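Local atomic coordinates of Alpha/beta hydrolase (Enterobacter asburiae, PDB entry 6KMO), a protein that probably hydrolyses carboxylic esters as an esterase or lipase of the alpha/beta hydrolase fold. Residues K231-M234 and K235-D239; L252-P255 and L256-S259. The protein carries 2 engineered substitutions. All coordinates share one frame; numbering follows the deposited sequence.

Contact 1: K231-M234 and K235-D239; sequences KNMM and KWFWD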
ATOM      1  N   LYS A 231     -20.590 -12.445   7.075  1.00  6.81           N
ATOM      2  CA  LYS A 231     -21.279 -11.682   8.113  1.00  7.36           C
ATOM      3  C   LYS A 231     -21.673 -12.579   9.278  1.00  8.45           C
ATOM      4  O   LYS A 231     -21.487 -12.213  10.443  1.00  8.57           O
ATOM      5  CB  LYS A 231     -22.507 -10.978   7.525  1.00  8.42           C
ATOM      6  CG  LYS A 231     -23.283 -10.150   8.543  1.00  9.38           C
ATOM      7  CD  LYS A 231     -24.504  -9.478   7.916  1.00 11.43           C
ATOM      8  CE  LYS A 231     -24.112  -8.348   7.005  1.00 15.29           C
ATOM      9  NZ  LYS A 231     -25.330  -7.614   6.524  1.00 21.68           N
ATOM     10  N   ASN A 232     -22.213 -13.769   8.992  1.00  8.38           N
ATOM     11  CA  ASN A 232     -22.621 -14.648  10.086  1.00  8.23           C
ATOM     12  C   ASN A 232     -21.427 -15.124  10.903  1.00  9.35           C
ATOM     13  O   ASN A 232     -21.554 -15.314  12.118  1.00  8.39           O
ATOM     14  CB  ASN A 232     -23.411 -15.837   9.544  1.00  8.96           C
ATOM     15  CG  ASN A 232     -24.831 -15.477   9.214  1.00 11.77           C
ATOM     16  OD1 ASN A 232     -25.328 -14.449   9.617  1.00 14.75           O
ATOM     17  ND2 ASN A 232     -25.492 -16.345   8.466  1.00 20.36           N
ATOM     18  N   MET A 233     -20.275 -15.340  10.273  1.00  7.99           N
ATOM     19  CA  MET A 233     -19.072 -15.665  11.035  1.00  7.39           C
ATOM     20  C   MET A 233     -18.719 -14.524  11.983  1.00  5.89           C
ATOM     21  O   MET A 233     -18.403 -14.747  13.156  1.00  7.45           O
ATOM     22  CB  MET A 233     -17.905 -15.965  10.094  1.00  7.87           C
ATOM     23  CG  MET A 233     -17.955 -17.360   9.451  1.00  8.46           C
ATOM     24  SD  MET A 233     -16.890 -17.577   7.930  1.00  4.41           S
ATOM     25  CE  MET A 233     -15.263 -17.454   8.652  1.00 13.35           C
ATOM     26  N   MET A 234     -18.747 -13.287  11.490  1.00  6.82           N
ATOM     27  CA  MET A 234     -18.407 -12.148  12.332  1.00  5.87           C
ATOM     28  C   MET A 234     -19.358 -12.029  13.518  1.00  7.18           C
ATOM     29  O   MET A 234     -18.931 -11.729  14.641  1.00  7.13           O
ATOM     30  CB  MET A 234     -18.390 -10.856  11.522  1.00  7.03           C
ATOM     31  CG  MET A 234     -17.094 -10.620  10.728  1.00  7.74           C
ATOM     32  SD  MET A 234     -15.485 -10.705  11.688  1.00  1.22           S
ATOM     33  CE  MET A 234     -15.948  -9.677  13.157  1.00  8.60           C
ATOM     34  N   LYS A 235     -20.657 -12.254  13.292  1.00  7.92           N
ATOM     35  CA  LYS A 235     -21.609 -12.196  14.397  1.00  7.09           C
ATOM     36  C   LYS A 235     -21.317 -13.281  15.426  1.00  8.24           C
ATOM     37  O   LYS A 235     -21.396 -13.036  16.641  1.00  8.65           O
ATOM     38  CB  LYS A 235     -23.037 -12.326  13.871  1.00  7.74           C
ATOM     39  CG  LYS A 235     -23.528 -11.104  13.122  1.00  9.60           C
ATOM     40  CD  LYS A 235     -24.937 -11.316  12.567  1.00 12.27           C
ATOM     41  CE  LYS A 235     -25.441 -10.068  11.895  1.00 16.55           C
ATOM     42  NZ  LYS A 235     -26.826 -10.252  11.336  1.00 25.39           N
ATOM     43  N   TRP A 236     -20.955 -14.478  14.956  1.00  6.57           N
ATOM     44  CA  TRP A 236     -20.619 -15.590  15.841  1.00  6.74           C
ATOM     45  C   TRP A 236     -19.356 -15.289  16.640  1.00  8.04           C
ATOM     46  O   TRP A 236     -19.272 -15.577  17.841  1.00  7.92           O
ATOM     47  CB  TRP A 236     -20.451 -16.860  15.007  1.00  7.85           C
ATOM     48  CG  TRP A 236     -20.250 -18.122  15.765  1.00  8.15           C
ATOM     49  CD1 TRP A 236     -21.135 -18.729  16.607  1.00  8.64           C
ATOM     50  CD2 TRP A 236     -19.101 -18.971  15.721  1.00  8.19           C
ATOM     51  NE1 TRP A 236     -20.603 -19.886  17.100  1.00  9.49           N
ATOM     52  CE2 TRP A 236     -19.351 -20.063  16.569  1.00  8.41           C
ATOM     53  CE3 TRP A 236     -17.875 -18.912  15.044  1.00 10.17           C
ATOM     54  CZ2 TRP A 236     -18.440 -21.085  16.757  1.00  9.08           C
ATOM     55  CZ3 TRP A 236     -16.970 -19.930  15.248  1.00 10.90           C
ATOM     56  CH2 TRP A 236     -17.258 -21.000  16.090  1.00 10.30           C
ATOM     57  N   PHE A 237     -18.337 -14.756  15.979  1.00  7.16           N
ATOM     58  CA  PHE A 237     -17.109 -14.401  16.680  1.00  6.12           C
ATOM     59  C   PHE A 237     -17.392 -13.391  17.782  1.00  6.97           C
ATOM     60  O   PHE A 237     -16.992 -13.583  18.938  1.00  6.83           O
ATOM     61  CB  PHE A 237     -16.098 -13.834  15.684  1.00  6.94           C
ATOM     62  CG  PHE A 237     -15.546 -14.826  14.671  1.00  6.91           C
ATOM     63  CD1 PHE A 237     -15.320 -16.162  14.979  1.00  7.31           C
ATOM     64  CD2 PHE A 237     -15.201 -14.380  13.403  1.00  6.54           C
ATOM     65  CE1 PHE A 237     -14.791 -17.030  14.043  1.00  7.61           C
ATOM     66  CE2 PHE A 237     -14.652 -15.241  12.461  1.00  7.01           C
ATOM     67  CZ  PHE A 237     -14.449 -16.567  12.782  1.00  8.12           C
ATOM     68  N   TRP A 238     -18.101 -12.311  17.450  1.00  6.78           N
ATOM     69  CA  TRP A 238     -18.461 -11.320  18.456  1.00  6.45           C
ATOM     70  C   TRP A 238     -19.277 -11.942  19.584  1.00  6.27           C
ATOM     71  O   TRP A 238     -19.081 -11.602  20.756  1.00  7.45           O
ATOM     72  CB  TRP A 238     -19.206 -10.160  17.796  1.00  6.65           C
ATOM     73  CG  TRP A 238     -18.336  -9.068  17.299  1.00  6.43           C
ATOM     74  CD1 TRP A 238     -18.040  -8.773  15.997  1.00  7.35           C
ATOM     75  CD2 TRP A 238     -17.642  -8.106  18.100  1.00  5.79           C
ATOM     76  NE1 TRP A 238     -17.189  -7.682  15.944  1.00  7.56           N
ATOM     77  CE2 TRP A 238     -16.945  -7.247  17.219  1.00  6.23           C
ATOM     78  CE3 TRP A 238     -17.544  -7.887  19.478  1.00  8.00           C
ATOM     79  CZ2 TRP A 238     -16.164  -6.188  17.675  1.00  6.71           C
ATOM     80  CZ3 TRP A 238     -16.761  -6.831  19.930  1.00  8.47           C
ATOM     81  CH2 TRP A 238     -16.082  -5.994  19.027  1.00  7.97           C
ATOM     82  N   ASP A 239     -20.214 -12.842  19.249  1.00  6.85           N
ATOM     83  CA  ASP A 239     -21.062 -13.431  20.279  1.00  7.88           C
ATOM     84  C   ASP A 239     -20.255 -14.298  21.239  1.00  7.75           C
ATOM     85  O   ASP A 239     -20.554 -14.346  22.433  1.00  8.68           O
ATOM     86  CB  ASP A 239     -22.180 -14.261  19.651  1.00  7.96           C
ATOM     87  CG  ASP A 239     -23.285 -13.419  19.025  1.00 11.07           C
ATOM     88  OD1 ASP A 239     -23.350 -12.189  19.239  1.00 10.25           O
ATOM     89  OD2 ASP A 239     -24.118 -14.007  18.303  1.00 11.42           O
TER
HETATM   90  O   HOH W   1     -26.461 -12.122   9.214  1.00 26.56           O

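Contact 2: L252-P255 and L256-S259; sequences LASP and LRAS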
ATOM      1  N   LEU A 252     -12.348  -0.238  23.943  1.00  6.50           N
ATOM      2  CA  LEU A 252     -11.368  -1.313  23.914  1.00  6.72           C
ATOM      3  C   LEU A 252     -11.880  -2.528  23.157  1.00  5.92           C
ATOM      4  O   LEU A 252     -11.108  -3.470  22.923  1.00  7.43           O
ATOM      5  CB  LEU A 252     -10.969  -1.724  25.332  1.00  6.60           C
ATOM      6  CG  LEU A 252     -10.395  -0.599  26.186  1.00  6.16           C
ATOM      7  CD1 LEU A 252     -10.003  -1.143  27.560  1.00  9.40           C
ATOM      8  CD2 LEU A 252      -9.200   0.076  25.532  1.00  8.68           C
ATOM      9  N   ALA A 253     -13.160  -2.537  22.789  1.00  6.06           N
ATOM     10  CA  ALA A 253     -13.766  -3.550  21.937  1.00  6.15           C
ATOM     11  C   ALA A 253     -14.136  -2.987  20.574  1.00  7.06           C
ATOM     12  O   ALA A 253     -13.832  -3.604  19.541  1.00  6.76           O
ATOM     13  CB  ALA A 253     -15.007  -4.158  22.599  1.00  9.07           C
ATOM     14  N   SER A 254     -14.777  -1.819  20.544  1.00  6.06           N
ATOM     15  CA  SER A 254     -15.194  -1.159  19.309  1.00  6.06           C
ATOM     16  C   SER A 254     -14.502   0.194  19.212  1.00  5.71           C
ATOM     17  O   SER A 254     -15.122   1.236  19.470  1.00  6.78           O
ATOM     18  CB  SER A 254     -16.708  -0.971  19.252  1.00  6.35           C
ATOM     19  OG  SER A 254     -17.369  -2.207  19.187  1.00  7.37           O
ATOM     20  N   PRO A 255     -13.203   0.209  18.877  1.00  6.52           N
ATOM     21  CA  PRO A 255     -12.471   1.490  18.848  1.00  6.80           C
ATOM     22  C   PRO A 255     -13.024   2.485  17.843  1.00  6.59           C
ATOM     23  O   PRO A 255     -12.795   3.693  17.987  1.00  7.28           O
ATOM     24  CB  PRO A 255     -11.031   1.075  18.524  1.00  6.40           C
ATOM     25  CG  PRO A 255     -11.187  -0.280  17.847  1.00  7.27           C
ATOM     26  CD  PRO A 255     -12.333  -0.939  18.557  1.00  6.48           C
ATOM     27  N   LEU A 256     -13.762   2.025  16.829  1.00  6.92           N
ATOM     28  CA  LEU A 256     -14.409   2.969  15.929  1.00  6.66           C
ATOM     29  C   LEU A 256     -15.356   3.913  16.649  1.00  7.25           C
ATOM     30  O   LEU A 256     -15.615   5.011  16.143  1.00  8.90           O
ATOM     31  CB  LEU A 256     -15.169   2.219  14.838  1.00  7.47           C
ATOM     32  CG  LEU A 256     -15.736   3.084  13.706  1.00  8.16           C
ATOM     33  CD1 LEU A 256     -14.609   3.711  12.909  1.00  9.80           C
ATOM     34  CD2 LEU A 256     -16.627   2.244  12.804  1.00  9.90           C
ATOM     35  N   ARG A 257     -15.868   3.526  17.811  1.00  7.24           N
ATOM     36  CA  ARG A 257     -16.811   4.354  18.557  1.00  7.96           C
ATOM     37  C   ARG A 257     -16.121   5.404  19.418  1.00  8.57           C
ATOM     38  O   ARG A 257     -16.810   6.222  20.046  1.00 10.84           O
ATOM     39  CB  ARG A 257     -17.709   3.463  19.417  1.00  7.63           C
ATOM     40  CG  ARG A 257     -18.508   2.457  18.618  1.00  6.83           C
ATOM     41  CD  ARG A 257     -19.498   1.704  19.472  1.00  8.61           C
ATOM     42  NE  ARG A 257     -19.992   0.519  18.798  1.00  8.44           N
ATOM     43  CZ  ARG A 257     -20.976  -0.250  19.238  1.00  8.74           C
ATOM     44  NH1 ARG A 257     -21.648   0.080  20.335  1.00  9.21           N
ATOM     45  NH2 ARG A 257     -21.281  -1.361  18.574  1.00 10.23           N
ATOM     46  N   ALA A 258     -14.800   5.447  19.431  1.00  8.30           N
ATOM     47  CA  ALA A 258     -14.087   6.435  20.213  1.00  7.45           C
ATOM     48  C   ALA A 258     -14.259   7.814  19.613  1.00 10.56           C
ATOM     49  O   ALA A 258     -14.315   7.984  18.395  1.00 10.29           O
ATOM     50  CB  ALA A 258     -12.602   6.091  20.253  1.00  9.00           C
ATOM     51  N   SER A 259     -14.322   8.816  20.486  1.00  9.32           N
ATOM     52  CA  SER A 259     -14.369  10.186  20.021  1.00  8.49           C
ATOM     53  C   SER A 259     -12.984  10.657  19.605  1.00  7.97           C
ATOM     54  O   SER A 259     -11.964  10.022  19.881  1.00  8.99           O
ATOM     55  CB  SER A 259     -14.855  11.094  21.153  1.00  9.13           C
ATOM     56  OG  SER A 259     -13.874  11.099  22.169  1.00 11.53           O
TER

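Contact 1: K231-M234 and K235-D239
Met234 reaches forward along its own helix and touches two aromatic rings at once. Its sulfur meets the rim of the Phe237 ring, SD lying 4.1 Å from CD2 at the ring's edge, a Met-aromatic contact one turn on. The methyl continues to the pyrrole side of the Trp238 indole, with Met234 CE 3.6 Å from Trp238 CD1. Bends at chi2 (-53°) and chi3 (-46°) fold the chain so that SD stands beside Phe237 and the methyl swings on toward Trp238. One face of the Phe237 ring takes the carbonyl of Met233, whose O sits 3.1 Å above the ring plane, displaced from the ring centre; Met233 CB comes up to Phe237 CE2 at 4.1 Å.

Lys231 and Lys235, one turn apart, run side by side in the same direction. Lys231 NZ is hydrogen-bonded to Asn221, whereas Lys235 NZ donates to a water at 2.9 Å that in turn donates to Asn232 OD1, which ties Lys235 to the preceding turn. Beneath all this lie the helical i to i+4 backbone bonds, among them Phe237 N to Met233 O at 2.8 Å.

The helix, 231-241, turns Met234 toward Tyr220 of helix 218-222, while Trp238 packs edge-to-face on Trp110 and also meets Phe215. The side chain of Met234 comes close to, but does not contact, what is probably the nucleophile elbow around Ser180, which follows strand 174-179.

Contact 2: L252-P255 and L256-S259
The guanidinium of Arg257 is met obliquely by Ser254, whose CB comes within 3.6 Å of Arg257 NE. From CG to NE the arginine chain is extended, and it runs back past the serine three residues earlier. CG beside the backbone N (chi1 -59°) starts it in that direction, and Arg257 CG and CD both pass Ser254 CB at 3.9 Å. The two polar ends share Asp212, whose OD1 forms a salt bridge with Arg257 NE and a weak hydrogen bond with Ser254 OG; the main partners of that hydroxyl are Arg248 O and Ala213 N. Arg257 NH1 is hydrogen-bonded to Asn249, and bonds from NE and NH1 to two different residues would fix the rotation of the guanidinium.

The Pro255 ring packs on Asn184 and Ala187 of helix 181-195 and on Phe286 of helix 280-292. Leu256 sends its branched end away from Ser254 and Pro255, to Ala285 and Phe286.

Two successive backbone bonds close the turn. Arg257 N reaches Ser254 O at 2.9 Å, and Ala258 N reaches Pro255 O at 3.0 Å. Ala258 CB is also held close to that same Pro255 O, at 3.3 Å.

These i to i+3 bonds are those of a short 3-10 turn. It precedes Ser259, the N-cap of helix 260-263, and the carbonyl of Arg257 accepts a hydrogen bond from Ser15 of the second subunit, so this buried turn of the alpha/beta hydrolase fold also borders the dimer contact.

Going along the chain from the N terminus, contact 1 comes first, within helix 231-241, and closes only successive turns of that helix. The chain then passes through helix 245-248 and enters the loop holding contact 2, which closes a short 3-10 segment ahead of helix 260-263 and strand 269-274. The two are in series, neither nested nor crossed, with centres about 18 Å apart. They still meet: the indole of Trp238 reaches over to the loop, its CH2 3.3 Å from Ala253 O. Arg248 is common to both, its side chain salt-bridged to Asp239 and its backbone O bonded to the hydroxyl of Ser254. Helix 231-241 is thereby joined to the loop packed on helices 181-195 and 280-292.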